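Local atomic coordinates of ferulic acid decarboxylase 1 (Candida dubliniensis, PDB entry 4ZAD), a protein that catalyses the reversible, prenylated-FMN-dependent decarboxylation of aromatic acrylic acids such as ferulic, p-coumaric and cinnamic acid to their vinyl derivatives. Residues 65-70 with 131-136. Numbering follows the deposited sequence.
Sequences KNLFRI and HHLTKE
Where the loop leading into strand 69-71 of the N-terminal domain passes strand 131-134 of the flavin-binding, Rift-related sheet of this UbiD-family decarboxylase, Leu-67 and Asn-66 face Leu-133 and His-131. It is a worked example of a loop packed on a neighbouring strand, the two segments meeting through side chains alone: no hydrogen bond crosses between them, and the nearest CA atoms, those of Asn-66 and His-131, stand 9.5 Å apart. Two leucines bridge the segments further along. They reach toward each other tip to tip, CD1 of Leu-67 lying 4.1 Å from CD1 of Leu-133. In both, CG stands beside the backbone N and CD1 extends the chain outward (chi2 170° in Leu-67 and 164° in Leu-133), which brings these two methyls to the front. The backbone O of Leu-67 is gripped by the side-chain amides of Gln-57 and Asn-61, and the peptide bond from Leu-67 to Phe-68 is cis. Tyr-312, on the neighbouring strand 300-312, touches both leucines and Asn-66 and meets the His-131 ring at a shallow angle, tying the two pairs together. At the second pair the side chains cross at about a right angle, the Asn-66 amide plane inclined 37° to the imidazole, with the amide end over one face of His-131, displaced toward the ring's CE1-NE2 rim.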
ATOM      1  N   LYS A  65      20.560  15.181 -37.948  1.00 44.35           N
ATOM      2  CA  LYS A  65      19.205  15.623 -38.276  1.00 44.95           C
ATOM      3  C   LYS A  65      18.256  14.432 -38.267  1.00 43.22           C
ATOM      4  O   LYS A  65      17.055  14.594 -38.111  1.00 42.27           O
ATOM      5  CB  LYS A  65      19.158  16.436 -39.601  1.00 45.92           C
ATOM      6  CG  LYS A  65      19.013  15.651 -40.924  1.00 48.96           C
ATOM      7  CD  LYS A  65      19.652  16.447 -42.126  1.00 53.48           C
ATOM      8  CE  LYS A  65      18.746  16.518 -43.400  1.00 55.85           C
ATOM      9  NZ  LYS A  65      18.948  15.378 -44.372  1.00 55.75           N
ATOM     10  N   ASN A  66      18.837  13.242 -38.418  1.00 41.95           N
ATOM     11  CA  ASN A  66      18.093  11.984 -38.397  1.00 40.61           C
ATOM     12  C   ASN A  66      18.264  11.098 -37.153  1.00 39.62           C
ATOM     13  O   ASN A  66      17.404  10.287 -36.877  1.00 39.58           O
ATOM     14  CB  ASN A  66      18.480  11.157 -39.630  1.00 40.47           C
ATOM     15  CG  ASN A  66      17.935  11.725 -40.915  1.00 38.02           C
ATOM     16  OD1 ASN A  66      18.577  11.642 -41.951  1.00 34.82           O
ATOM     17  ND2 ASN A  66      16.744  12.285 -40.861  1.00 33.88           N
ATOM     18  N   LEU A  67      19.372  11.227 -36.434  1.00 38.69           N
ATOM     19  CA  LEU A  67      19.710  10.303 -35.348  1.00 37.86           C
ATOM     20  C   LEU A  67      20.013  11.031 -34.049  1.00 37.63           C
ATOM     21  O   LEU A  67      20.984  11.802 -34.007  1.00 37.58           O
ATOM     22  CB  LEU A  67      20.971   9.506 -35.721  1.00 37.66           C
ATOM     23  CG  LEU A  67      20.775   8.498 -36.839  1.00 36.05           C
ATOM     24  CD1 LEU A  67      22.103   7.902 -37.328  1.00 32.91           C
ATOM     25  CD2 LEU A  67      19.835   7.421 -36.296  1.00 34.99           C
ATOM     26  N   PHE A  68      19.188  10.863 -33.003  1.00 36.73           N
ATOM     27  CA  PHE A  68      17.762  10.498 -33.089  1.00 35.31           C
ATOM     28  C   PHE A  68      17.042  11.375 -32.061  1.00 35.04           C
ATOM     29  O   PHE A  68      17.702  12.044 -31.240  1.00 34.72           O
ATOM     30  CB  PHE A  68      17.523   9.017 -32.797  1.00 35.01           C
ATOM     31  CG  PHE A  68      18.368   8.480 -31.694  1.00 33.44           C
ATOM     32  CD1 PHE A  68      18.043   8.728 -30.375  1.00 33.67           C
ATOM     33  CD2 PHE A  68      19.493   7.730 -31.979  1.00 32.62           C
ATOM     34  CE1 PHE A  68      18.838   8.256 -29.342  1.00 35.13           C
ATOM     35  CE2 PHE A  68      20.304   7.247 -30.970  1.00 32.93           C
ATOM     36  CZ  PHE A  68      19.991   7.510 -29.643  1.00 35.71           C
ATOM     37  N   ARG A  69      15.714  11.401 -32.134  1.00 34.66           N
ATOM     38  CA  ARG A  69      14.875  11.988 -31.071  1.00 35.04           C
ATOM     39  C   ARG A  69      14.563  10.890 -30.087  1.00 34.51           C
ATOM     40  O   ARG A  69      14.784   9.724 -30.388  1.00 34.75           O
ATOM     41  CB  ARG A  69      13.534  12.494 -31.622  1.00 35.42           C
ATOM     42  CG  ARG A  69      13.612  13.811 -32.414  1.00 36.28           C
ATOM     43  CD  ARG A  69      13.019  13.697 -33.833  1.00 37.54           C
ATOM     44  NE  ARG A  69      11.559  13.839 -33.880  1.00 38.14           N
ATOM     45  CZ  ARG A  69      10.793  13.424 -34.891  1.00 40.69           C
ATOM     46  NH1 ARG A  69      11.310  12.803 -35.936  1.00 41.72           N
ATOM     47  NH2 ARG A  69       9.488  13.608 -34.851  1.00 44.09           N
ATOM     48  N   ILE A  70      14.016  11.256 -28.933  1.00 33.99           N
ATOM     49  CA  ILE A  70      13.558  10.271 -27.938  1.00 32.85           C
ATOM     50  C   ILE A  70      12.082  10.464 -27.573  1.00 32.82           C
ATOM     51  O   ILE A  70      11.667  11.575 -27.244  1.00 33.63           O
ATOM     52  CB  ILE A  70      14.441  10.279 -26.663  1.00 32.77           C
ATOM     53  CG1 ILE A  70      15.849   9.765 -27.013  1.00 31.97           C
ATOM     54  CG2 ILE A  70      13.800   9.410 -25.530  1.00 30.45           C
ATOM     55  CD1 ILE A  70      16.872   9.972 -25.902  1.00 32.77           C
ATOM     56  N   HIS A 131      17.806   4.811 -45.210  1.00 33.71           N
ATOM     57  CA  HIS A 131      19.211   5.130 -44.918  1.00 34.23           C
ATOM     58  C   HIS A 131      19.952   3.974 -44.265  1.00 34.75           C
ATOM     59  O   HIS A 131      19.404   3.244 -43.447  1.00 33.54           O
ATOM     60  CB  HIS A 131      19.359   6.339 -43.977  1.00 34.55           C
ATOM     61  CG  HIS A 131      18.739   7.603 -44.484  1.00 36.63           C
ATOM     62  ND1 HIS A 131      17.529   8.075 -44.019  1.00 37.71           N
ATOM     63  CD2 HIS A 131      19.166   8.503 -45.407  1.00 38.46           C
ATOM     64  CE1 HIS A 131      17.226   9.194 -44.653  1.00 38.26           C
ATOM     65  NE2 HIS A 131      18.204   9.479 -45.495  1.00 37.83           N
ATOM     66  N   HIS A 132      21.243   3.879 -44.594  1.00 36.15           N
ATOM     67  CA  HIS A 132      22.124   2.791 -44.157  1.00 36.64           C
ATOM     68  C   HIS A 132      23.452   3.314 -43.638  1.00 37.37           C
ATOM     69  O   HIS A 132      23.960   4.306 -44.141  1.00 37.71           O
ATOM     70  CB  HIS A 132      22.379   1.848 -45.325  1.00 36.03           C
ATOM     71  CG  HIS A 132      21.171   1.065 -45.722  1.00 36.16           C
ATOM     72  ND1 HIS A 132      20.211   1.560 -46.575  1.00 36.99           N
ATOM     73  CD2 HIS A 132      20.744  -0.161 -45.350  1.00 36.30           C
ATOM     74  CE1 HIS A 132      19.254   0.661 -46.733  1.00 37.30           C
ATOM     75  NE2 HIS A 132      19.560  -0.401 -46.009  1.00 37.16           N
ATOM     76  N   LEU A 133      23.989   2.641 -42.623  1.00 37.97           N
ATOM     77  CA  LEU A 133      25.340   2.853 -42.152  1.00 38.84           C
ATOM     78  C   LEU A 133      26.066   1.501 -42.122  1.00 39.99           C
ATOM     79  O   LEU A 133      25.496   0.508 -41.634  1.00 40.25           O
ATOM     80  CB  LEU A 133      25.331   3.458 -40.755  1.00 39.05           C
ATOM     81  CG  LEU A 133      24.881   4.913 -40.553  1.00 39.53           C
ATOM     82  CD1 LEU A 133      24.569   5.157 -39.074  1.00 40.01           C
ATOM     83  CD2 LEU A 133      25.952   5.871 -41.018  1.00 38.78           C
ATOM     84  N   THR A 134      27.300   1.456 -42.659  1.00 40.51           N
ATOM     85  CA  THR A 134      28.125   0.251 -42.603  1.00 41.04           C
ATOM     86  C   THR A 134      28.870   0.285 -41.296  1.00 41.17           C
ATOM     87  O   THR A 134      28.888   1.311 -40.620  1.00 41.49           O
ATOM     88  CB  THR A 134      29.185   0.198 -43.714  1.00 41.64           C
ATOM     89  OG1 THR A 134      30.130   1.276 -43.528  1.00 43.12           O
ATOM     90  CG2 THR A 134      28.543   0.247 -45.120  1.00 41.17           C
ATOM     91  N   LYS A 135      29.512  -0.828 -40.961  1.00 41.30           N
ATOM     92  CA  LYS A 135      30.302  -0.962 -39.734  1.00 41.43           C
ATOM     93  C   LYS A 135      31.337   0.152 -39.555  1.00 41.40           C
ATOM     94  O   LYS A 135      31.566   0.618 -38.431  1.00 41.53           O
ATOM     95  CB  LYS A 135      31.032  -2.304 -39.745  1.00 41.56           C
ATOM     96  CG  LYS A 135      31.815  -2.622 -38.476  1.00 42.91           C
ATOM     97  CD  LYS A 135      32.497  -3.987 -38.573  1.00 44.55           C
ATOM     98  CE  LYS A 135      33.240  -4.358 -37.282  1.00 45.71           C
ATOM     99  NZ  LYS A 135      33.495  -5.838 -37.198  1.00 45.45           N
ATOM    100  N   GLU A 136      31.973   0.551 -40.661  1.00 41.26           N
ATOM    101  CA  GLU A 136      33.026   1.568 -40.647  1.00 40.84           C
ATOM    102  C   GLU A 136      32.434   2.913 -40.202  1.00 40.48           C
ATOM    103  O   GLU A 136      32.999   3.605 -39.377  1.00 40.00           O
ATOM    104  CB  GLU A 136      33.692   1.675 -42.040  1.00 40.83           C
TER